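Local coordinates for protein EvdO1 (Micromonospora carbonacea, PDB 4XBZ) that probably acts as a metal-dependent oxygenase of the phytanoyl-CoA dioxygenase family, catalysing an oxidative cyclization in orthosomycin antibiotic biosynthesis, at residues V178-I183 with L236-L241. Residues are numbered along the deposited sequence; the frame is centred on the assembly and turned at random.
Sequences VIDAGI and LLHNIL
Asp180 CB sits over one face of the His238 imidazole, 3.7 Å from the ring centroid and displaced toward the CE1 rim, a CH-pi contact. The two side chains run alongside each other, carboxylate and ring planes 56° apart; Asp180 OD2 lies 3.4 Å from His238 NE2 at too poor an angle to bond. That NE2 is instead hydrogen-bonded to Asp162, which holds the nickel ion with His160 and His244, and the His244 ring also meets the imidazole. With CG between its backbone N and carbonyl carbon (chi1 85°), the His238 ring is brought beside Asp180. An alanine in place of His238 would probably leave Asp162 without this second-shell partner and uncover the CB of Asp180. Backbone pairing is antiparallel, joining neighbouring strands of the larger sheet of the double-stranded beta helix, the fold expected of a PhyH-family oxygenase. Asp180 and His238 exchange two bonds of 3.0 Å between N and O; Gly182 N reaches Leu236 O at 2.7 Å, and Leu236 N returns a bond to Gly182 O. On the face away from nickel, Leu237 CD2 packs against Ala181 CB at 3.9 Å, beneath helix 125-134. Beyond the strand pairing, Ile240 CD1 meets Val178 CG1 at 3.8 Å, while a water bridges Val178 O and Asn239 OD1. The same OD1 accepts from Leu241 N in an Asx turn.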
loop_
_atom_site.group_PDB
_atom_site.type_symbol
_atom_site.label_atom_id
_atom_site.label_comp_id
_atom_site.label_asym_id
_atom_site.label_seq_id
_atom_site.Cartn_x
_atom_site.Cartn_y
_atom_site.Cartn_z
ATOM N N VAL A 178 7.929 1.458 -0.051
ATOM C CA VAL A 178 9.147 1.954 0.570
ATOM C C VAL A 178 9.084 3.478 0.609
ATOM O O VAL A 178 9.074 4.144 -0.424
ATOM C CB VAL A 178 10.409 1.496 -0.186
ATOM C CG1 VAL A 178 11.654 2.041 0.488
ATOM C CG2 VAL A 178 10.442 -0.029 -0.270
ATOM N N ILE A 179 9.031 4.024 1.813
ATOM C CA ILE A 179 8.606 5.401 1.999
ATOM C C ILE A 179 9.524 6.177 2.953
ATOM O O ILE A 179 9.891 5.692 4.028
ATOM C CB ILE A 179 7.157 5.452 2.538
ATOM C CG1 ILE A 179 6.204 4.678 1.617
ATOM C CG2 ILE A 179 6.697 6.906 2.740
ATOM C CD1 ILE A 179 4.756 4.725 2.063
ATOM N N ASP A 180 9.886 7.380 2.518
ATOM C CA ASP A 180 10.506 8.404 3.354
ATOM C C ASP A 180 9.465 9.292 4.031
ATOM O O ASP A 180 8.643 9.909 3.354
ATOM C CB ASP A 180 11.412 9.289 2.511
ATOM C CG ASP A 180 12.846 8.901 2.610
ATOM O OD1 ASP A 180 13.253 8.444 3.698
ATOM O OD2 ASP A 180 13.558 9.050 1.600
ATOM N N ALA A 181 9.495 9.362 5.355
ATOM C CA ALA A 181 8.681 10.339 6.063
ATOM C C ALA A 181 9.579 11.477 6.520
ATOM O O ALA A 181 10.507 11.269 7.316
ATOM C CB ALA A 181 7.973 9.716 7.231
ATOM N N GLY A 182 9.311 12.671 5.998
ATOM C CA GLY A 182 10.102 13.849 6.304
ATOM C C GLY A 182 9.321 14.734 7.239
ATOM O O GLY A 182 8.299 15.301 6.852
ATOM N N ILE A 183 9.783 14.829 8.482
ATOM C CA ILE A 183 9.125 15.667 9.476
ATOM C C ILE A 183 9.873 17.003 9.615
ATOM O O ILE A 183 11.064 17.048 9.932
ATOM C CB ILE A 183 9.034 14.934 10.804
ATOM C CG1 ILE A 183 8.380 13.576 10.556
ATOM C CG2 ILE A 183 8.249 15.742 11.819
ATOM C CD1 ILE A 183 8.230 12.714 11.785
ATOM N N LEU A 236 6.047 15.431 5.154
ATOM C CA LEU A 236 6.083 15.051 3.749
ATOM C C LEU A 236 6.384 13.549 3.591
ATOM O O LEU A 236 7.413 13.043 4.044
ATOM C CB LEU A 236 7.114 15.879 2.970
ATOM C CG LEU A 236 7.171 15.565 1.464
ATOM C CD1 LEU A 236 5.903 16.021 0.771
ATOM C CD2 LEU A 236 8.400 16.166 0.786
ATOM N N LEU A 237 5.448 12.851 2.958
ATOM C CA LEU A 237 5.599 11.448 2.599
ATOM C C LEU A 237 6.036 11.374 1.152
ATOM O O LEU A 237 5.355 11.919 0.268
ATOM C CB LEU A 237 4.278 10.692 2.799
ATOM C CG LEU A 237 3.728 10.768 4.227
ATOM C CD1 LEU A 237 2.273 10.333 4.310
ATOM C CD2 LEU A 237 4.611 9.954 5.173
ATOM N N HIS A 238 7.167 10.724 0.885
ATOM C CA HIS A 238 7.487 10.473 -0.509
ATOM C C HIS A 238 8.015 9.069 -0.783
ATOM O O HIS A 238 8.736 8.452 0.011
ATOM C CB HIS A 238 8.438 11.569 -1.053
ATOM C CG HIS A 238 9.901 11.347 -0.807
ATOM N ND1 HIS A 238 10.596 12.022 0.177
ATOM C CD2 HIS A 238 10.824 10.634 -1.495
ATOM C CE1 HIS A 238 11.875 11.688 0.122
ATOM N NE2 HIS A 238 12.040 10.844 -0.883
ATOM N N ASN A 239 7.543 8.562 -1.912
ATOM C CA ASN A 239 8.000 7.335 -2.522
ATOM C C ASN A 239 9.443 7.520 -2.957
ATOM O O ASN A 239 9.758 8.515 -3.612
ATOM C CB ASN A 239 7.104 7.013 -3.711
ATOM C CG ASN A 239 7.365 5.653 -4.305
ATOM O OD1 ASN A 239 8.488 5.145 -4.296
ATOM N ND2 ASN A 239 6.318 5.064 -4.865
ATOM N N ILE A 240 10.312 6.578 -2.596
ATOM C CA ILE A 240 11.737 6.700 -2.910
ATOM C C ILE A 240 11.999 6.690 -4.423
ATOM O O ILE A 240 13.077 7.092 -4.869
ATOM C CB ILE A 240 12.567 5.569 -2.246
ATOM C CG1 ILE A 240 11.984 4.204 -2.622
ATOM C CG2 ILE A 240 12.579 5.734 -0.724
ATOM C CD1 ILE A 240 12.999 3.149 -2.864
ATOM N N LEU A 241 11.015 6.238 -5.199
ATOM C CA LEU A 241 11.119 6.199 -6.658
ATOM C C LEU A 241 10.654 7.515 -7.309
ATOM O O LEU A 241 10.798 7.714 -8.526
ATOM C CB LEU A 241 10.294 5.026 -7.222
ATOM C CG LEU A 241 10.675 3.605 -6.780
ATOM C CD1 LEU A 241 9.809 2.513 -7.438
ATOM C CD2 LEU A 241 12.130 3.373 -7.077
HETATM O O HOH W 1 8.370 2.951 -2.678
#